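Local coordinates for conserved protein with 2 CBS domains (Pyrobaculum aerophilum, PDB 2RIH) that binds AMP through its paired CBS domains, which probably lets it sense adenine nucleotides, at residues V27-L41 against K48-L60. Sequence-based numbering, arbitrary orientation.
With SO4 (sulfate ion), chain H; SO4 (sulfate ion), chain D; SO4 (sulfate ion), chain C; SO4 (sulfate ion), chain F.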
loop_
_atom_site.group_PDB
_atom_site.type_symbol
_atom_site.label_atom_id
_atom_site.label_comp_id
_atom_site.label_asym_id
_atom_site.label_seq_id
_atom_site.Cartn_x
_atom_site.Cartn_y
_atom_site.Cartn_z
ATOM N N VAL A 27 -7.615 11.677 -9.831
ATOM C CA VAL A 27 -7.330 11.037 -8.547
ATOM C C VAL A 27 -5.862 10.623 -8.459
ATOM O O VAL A 27 -5.190 10.912 -7.472
ATOM C CB VAL A 27 -8.222 9.796 -8.307
ATOM C CG1 VAL A 27 -7.737 9.001 -7.062
ATOM C CG2 VAL A 27 -9.684 10.215 -8.181
ATOM N N ALA A 28 -5.382 9.936 -9.491
ATOM C CA ALA A 28 -3.981 9.530 -9.578
ATOM C C ALA A 28 -3.010 10.696 -9.450
ATOM O O ALA A 28 -1.988 10.573 -8.784
ATOM C CB ALA A 28 -3.727 8.777 -10.883
ATOM N N THR A 29 -3.332 11.820 -10.086
ATOM C CA THR A 29 -2.484 13.018 -10.045
ATOM C C THR A 29 -2.381 13.576 -8.624
ATOM O O THR A 29 -1.275 13.859 -8.130
ATOM C CB THR A 29 -3.013 14.101 -11.012
ATOM O OG1 THR A 29 -2.978 13.590 -12.353
ATOM C CG2 THR A 29 -2.188 15.399 -10.924
ATOM N N GLU A 30 -3.522 13.694 -7.952
ATOM C CA GLU A 30 -3.539 14.234 -6.597
ATOM C C GLU A 30 -2.849 13.314 -5.596
ATOM O O GLU A 30 -2.128 13.782 -4.720
ATOM C CB GLU A 30 -4.965 14.547 -6.147
ATOM C CG GLU A 30 -5.653 15.608 -6.978
ATOM C CD GLU A 30 -4.840 16.875 -7.145
ATOM O OE1 GLU A 30 -4.724 17.356 -8.291
ATOM O OE2 GLU A 30 -4.320 17.386 -6.137
ATOM N N LEU A 31 -3.061 12.010 -5.736
ATOM C CA LEU A 31 -2.376 11.029 -4.888
ATOM C C LEU A 31 -0.857 11.042 -5.106
ATOM O O LEU A 31 -0.084 11.003 -4.143
ATOM C CB LEU A 31 -2.915 9.623 -5.147
ATOM C CG LEU A 31 -4.311 9.275 -4.614
ATOM C CD1 LEU A 31 -4.636 7.840 -5.006
ATOM C CD2 LEU A 31 -4.398 9.478 -3.096
ATOM N N ALA A 32 -0.434 11.084 -6.368
ATOM C CA ALA A 32 0.991 11.128 -6.713
ATOM C C ALA A 32 1.664 12.359 -6.102
ATOM O O ALA A 32 2.738 12.259 -5.516
ATOM C CB ALA A 32 1.178 11.128 -8.237
ATOM N N LYS A 33 1.004 13.506 -6.257
ATOM C CA LYS A 33 1.442 14.797 -5.712
ATOM C C LYS A 33 1.626 14.803 -4.187
ATOM O O LYS A 33 2.632 15.293 -3.671
ATOM C CB LYS A 33 0.411 15.851 -6.132
ATOM C CG LYS A 33 0.528 17.236 -5.516
ATOM C CD LYS A 33 -0.503 18.140 -6.190
ATOM C CE LYS A 33 -1.094 19.176 -5.259
ATOM N NZ LYS A 33 -2.393 19.687 -5.818
ATOM N N ASN A 34 0.652 14.248 -3.476
ATOM C CA ASN A 34 0.670 14.214 -2.015
ATOM C C ASN A 34 1.406 13.018 -1.414
ATOM O O ASN A 34 1.589 12.947 -0.192
ATOM C CB ASN A 34 -0.763 14.301 -1.493
ATOM C CG ASN A 34 -1.352 15.676 -1.695
ATOM O OD1 ASN A 34 -1.157 16.569 -0.866
ATOM N ND2 ASN A 34 -2.048 15.870 -2.810
ATOM N N ARG A 35 1.837 12.098 -2.279
ATOM C CA ARG A 35 2.606 10.914 -1.888
ATOM C C ARG A 35 1.873 10.054 -0.865
ATOM O O ARG A 35 2.454 9.615 0.135
ATOM C CB ARG A 35 4.002 11.315 -1.380
ATOM C CG ARG A 35 4.724 12.274 -2.313
ATOM C CD ARG A 35 6.202 11.949 -2.494
ATOM N NE ARG A 35 6.664 12.450 -3.794
ATOM C CZ ARG A 35 7.525 11.832 -4.602
ATOM N NH1 ARG A 35 8.046 10.644 -4.290
ATOM N NH2 ARG A 35 7.853 12.400 -5.754
ATOM N N VAL A 36 0.584 9.833 -1.123
ATOM C CA VAL A 36 -0.254 8.968 -0.297
ATOM C C VAL A 36 -1.048 8.068 -1.237
ATOM O O VAL A 36 -1.048 8.282 -2.448
ATOM C CB VAL A 36 -1.179 9.760 0.661
ATOM C CG1 VAL A 36 -0.338 10.505 1.705
ATOM C CG2 VAL A 36 -2.115 10.723 -0.116
ATOM N N GLY A 37 -1.717 7.069 -0.681
ATOM C CA GLY A 37 -2.313 6.011 -1.492
ATOM C C GLY A 37 -3.818 5.914 -1.529
ATOM O O GLY A 37 -4.349 5.065 -2.243
ATOM N N LEU A 38 -4.512 6.755 -0.762
ATOM C CA LEU A 38 -5.975 6.763 -0.773
ATOM C C LEU A 38 -6.568 8.163 -0.886
ATOM O O LEU A 38 -6.205 9.071 -0.123
ATOM C CB LEU A 38 -6.552 6.050 0.456
ATOM C CG LEU A 38 -8.065 5.813 0.385
ATOM C CD1 LEU A 38 -8.406 4.332 0.423
ATOM C CD2 LEU A 38 -8.812 6.588 1.468
ATOM N N ALA A 39 -7.470 8.309 -1.862
ATOM C CA ALA A 39 -8.240 9.516 -2.084
ATOM C C ALA A 39 -9.697 9.317 -1.639
ATOM O O ALA A 39 -10.282 8.248 -1.827
ATOM C CB ALA A 39 -8.192 9.914 -3.575
ATOM N N VAL A 40 -10.279 10.354 -1.052
ATOM C CA VAL A 40 -11.689 10.346 -0.692
ATOM C C VAL A 40 -12.489 11.140 -1.728
ATOM O O VAL A 40 -12.146 12.271 -2.049
ATOM C CB VAL A 40 -11.915 10.941 0.721
ATOM C CG1 VAL A 40 -13.411 11.040 1.049
ATOM C CG2 VAL A 40 -11.194 10.113 1.770
ATOM N N LEU A 41 -13.540 10.531 -2.267
ATOM C CA LEU A 41 -14.456 11.242 -3.162
ATOM C C LEU A 41 -15.570 11.798 -2.291
ATOM O O LEU A 41 -16.118 11.082 -1.455
ATOM C CB LEU A 41 -14.998 10.337 -4.270
ATOM C CG LEU A 41 -14.000 9.755 -5.289
ATOM C CD1 LEU A 41 -14.754 9.138 -6.473
ATOM C CD2 LEU A 41 -12.977 10.778 -5.800
ATOM N N LYS A 48 -17.295 18.045 2.599
ATOM C CA LYS A 48 -16.867 17.446 3.860
ATOM C C LYS A 48 -17.364 16.013 4.042
ATOM O O LYS A 48 -16.828 15.287 4.875
ATOM C CB LYS A 48 -17.329 18.299 5.043
ATOM C CG LYS A 48 -16.659 19.668 5.107
ATOM C CD LYS A 48 -16.592 20.193 6.538
ATOM C CE LYS A 48 -17.801 21.012 6.916
ATOM N NZ LYS A 48 -17.592 22.459 6.609
ATOM N N ARG A 49 -18.369 15.620 3.253
ATOM C CA ARG A 49 -19.002 14.308 3.380
ATOM C C ARG A 49 -18.387 13.274 2.424
ATOM O O ARG A 49 -18.501 13.409 1.211
ATOM C CB ARG A 49 -20.509 14.427 3.120
ATOM C CG ARG A 49 -21.318 13.259 3.670
ATOM C CD ARG A 49 -22.827 13.464 3.535
ATOM N NE ARG A 49 -23.339 13.032 2.231
ATOM C CZ ARG A 49 -23.735 13.835 1.238
ATOM N NH1 ARG A 49 -23.702 15.160 1.355
ATOM N NH2 ARG A 49 -24.177 13.296 0.105
ATOM N N PRO A 50 -17.712 12.239 2.970
ATOM C CA PRO A 50 -17.199 11.162 2.098
ATOM C C PRO A 50 -18.304 10.305 1.495
ATOM O O PRO A 50 -19.254 9.938 2.194
ATOM C CB PRO A 50 -16.349 10.300 3.043
ATOM C CG PRO A 50 -16.117 11.115 4.229
ATOM C CD PRO A 50 -17.312 12.010 4.369
ATOM N N VAL A 51 -18.192 10.009 0.202
ATOM C CA VAL A 51 -19.145 9.107 -0.460
ATOM C C VAL A 51 -18.442 7.875 -1.031
ATOM O O VAL A 51 -19.064 6.840 -1.243
ATOM C CB VAL A 51 -19.988 9.840 -1.537
ATOM C CG1 VAL A 51 -20.838 10.946 -0.870
ATOM C CG2 VAL A 51 -19.115 10.412 -2.642
ATOM N N ALA A 52 -17.135 7.972 -1.247
ATOM C CA ALA A 52 -16.395 6.871 -1.829
ATOM C C ALA A 52 -14.915 7.071 -1.619
ATOM O O ALA A 52 -14.473 8.170 -1.274
ATOM C CB ALA A 52 -16.705 6.757 -3.327
ATOM N N VAL A 53 -14.157 6.001 -1.831
ATOM C CA VAL A 53 -12.706 6.051 -1.796
ATOM C C VAL A 53 -12.120 5.368 -3.030
ATOM O O VAL A 53 -12.694 4.408 -3.562
ATOM C CB VAL A 53 -12.127 5.419 -0.499
ATOM C CG1 VAL A 53 -12.631 6.185 0.719
ATOM C CG2 VAL A 53 -12.464 3.912 -0.384
ATOM N N VAL A 54 -10.987 5.901 -3.479
ATOM C CA VAL A 54 -10.204 5.332 -4.561
ATOM C C VAL A 54 -8.757 5.256 -4.098
ATOM O O VAL A 54 -8.158 6.273 -3.749
ATOM C CB VAL A 54 -10.270 6.202 -5.841
ATOM C CG1 VAL A 54 -9.454 5.566 -6.967
ATOM C CG2 VAL A 54 -11.711 6.399 -6.274
ATOM N N SER A 55 -8.202 4.049 -4.062
ATOM C CA SER A 55 -6.800 3.886 -3.714
ATOM C C SER A 55 -5.976 3.558 -4.948
ATOM O O SER A 55 -6.514 3.245 -6.015
ATOM C CB SER A 55 -6.624 2.796 -2.666
ATOM O OG SER A 55 -7.007 1.548 -3.189
ATOM N N GLU A 56 -4.664 3.657 -4.788
ATOM C CA GLU A 56 -3.705 3.248 -5.803
ATOM C C GLU A 56 -3.937 1.802 -6.246
ATOM O O GLU A 56 -3.625 1.434 -7.382
ATOM C CB GLU A 56 -2.279 3.426 -5.272
ATOM C CG GLU A 56 -1.954 2.622 -4.038
ATOM C CD GLU A 56 -0.652 3.044 -3.393
ATOM O OE1 GLU A 56 -0.563 2.975 -2.158
ATOM O OE2 GLU A 56 0.276 3.453 -4.108
ATOM N N ARG A 57 -4.481 0.987 -5.346
ATOM C CA ARG A 57 -4.855 -0.374 -5.684
ATOM C C ARG A 57 -5.999 -0.451 -6.693
ATOM O O ARG A 57 -6.007 -1.326 -7.564
ATOM C CB ARG A 57 -5.220 -1.159 -4.432
ATOM C CG ARG A 57 -5.524 -2.602 -4.765
ATOM C CD ARG A 57 -5.052 -3.549 -3.700
ATOM N NE ARG A 57 -3.607 -3.465 -3.515
ATOM C CZ ARG A 57 -2.920 -4.272 -2.717
ATOM N NH1 ARG A 57 -3.535 -5.244 -2.054
ATOM N NH2 ARG A 57 -1.617 -4.105 -2.589
ATOM N N ASP A 58 -6.970 0.448 -6.564
ATOM C CA ASP A 58 -8.077 0.520 -7.516
ATOM C C ASP A 58 -7.578 1.018 -8.872
ATOM O O ASP A 58 -8.006 0.539 -9.923
ATOM C CB ASP A 58 -9.185 1.436 -6.986
ATOM C CG ASP A 58 -9.803 0.920 -5.692
ATOM O OD1 ASP A 58 -10.236 -0.259 -5.639
ATOM O OD2 ASP A 58 -9.860 1.703 -4.728
ATOM N N ILE A 59 -6.671 1.986 -8.837
ATOM C CA ILE A 59 -6.042 2.499 -10.051
ATOM C C ILE A 59 -5.206 1.401 -10.728
ATOM O O ILE A 59 -5.194 1.285 -11.960
ATOM C CB ILE A 59 -5.206 3.759 -9.725
ATOM C CG1 ILE A 59 -6.160 4.915 -9.373
ATOM C CG2 ILE A 59 -4.267 4.119 -10.900
ATOM C CD1 ILE A 59 -5.537 6.058 -8.595
ATOM N N LEU A 60 -4.519 0.595 -9.917
ATOM C CA LEU A 60 -3.742 -0.534 -10.411
ATOM C C LEU A 60 -4.638 -1.472 -11.232
ATOM O O LEU A 60 -4.287 -1.869 -12.346
ATOM C CB LEU A 60 -3.124 -1.297 -9.226
ATOM C CG LEU A 60 -2.156 -2.447 -9.496
ATOM C CD1 LEU A 60 -0.783 -1.900 -9.825
ATOM C CD2 LEU A 60 -2.062 -3.376 -8.273
HETATM S S SO4 H . 6.289 7.784 -2.489
HETATM O O1 SO4 H . 6.765 6.872 -3.533
HETATM O O2 SO4 H . 5.791 7.046 -1.331
HETATM O O3 SO4 H . 7.398 8.629 -2.053
HETATM O O4 SO4 H . 5.208 8.596 -3.030
HETATM S S SO4 D . 0.338 5.634 2.374
HETATM O O1 SO4 D . 0.369 4.285 2.912
HETATM O O2 SO4 D . 0.505 6.590 3.460
HETATM O O3 SO4 D . 1.431 5.820 1.444
HETATM O O4 SO4 D . -0.921 5.869 1.698
HETATM S S SO4 C . -5.796 -0.051 0.046
HETATM O O1 SO4 C . -5.457 -1.407 0.458
HETATM O O2 SO4 C . -6.264 0.689 1.219
HETATM O O3 SO4 C . -4.629 0.646 -0.487
HETATM O O4 SO4 C . -6.834 -0.133 -0.958
HETATM S S SO4 F . 0.346 -5.753 0.356
HETATM O O1 SO4 F . 1.437 -6.051 -0.564
HETATM O O2 SO4 F . 0.274 -6.776 1.384
HETATM O O3 SO4 F . 0.578 -4.477 0.996
HETATM O O4 SO4 F . -0.900 -5.723 -0.379
#
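E56 brings its carboxylate beside G37, with OE1 3.6 Å from G37 CA; the same carboxylate forms salt bridges with R57 and R102 of the second subunit. On the following residue, the R57 guanidinium receives a sulfate oxygen at its edge, in plane, NH2 reaching O4 at 2.8 Å, and the R35 guanidinium likewise meets a sulfate edge-on through NH1. The strands 38-41 and 50-55 form an antiparallel hairpin, laced by reciprocal bonds between A39 and V54 and closed at the start of helix 56-60 by E56 N to G37 O (2.9 Å). At the other end V51 and A52 both donate to L41 O, a classic beta bulge; V51 N arrives nearly straight (175°) and in the carbonyl plane. Under helix 27-34, V27 CG1 packs on V54 CG1 at 3.8 Å, and I59 CD1 fills in against V27, A28 and L31. L38, on the other face, has CG anti to N (chi1 -170°), which carries the branch over the neighbouring strand, CD1 meeting S55 CB (3.9 Å) and CD2 meeting V53 CG1. Replacing L38 by an alanine is likely to uncover V53 and S55 and open a gap toward H103. S55 and D58 form a capping box, S55 N meeting D58 OD2 at 2.9 Å. The G37 amide, S55 hydroxyl and R57 guanidinium, from this protein's two AMP sites, each hold a sulfate, perhaps where phosphates bind.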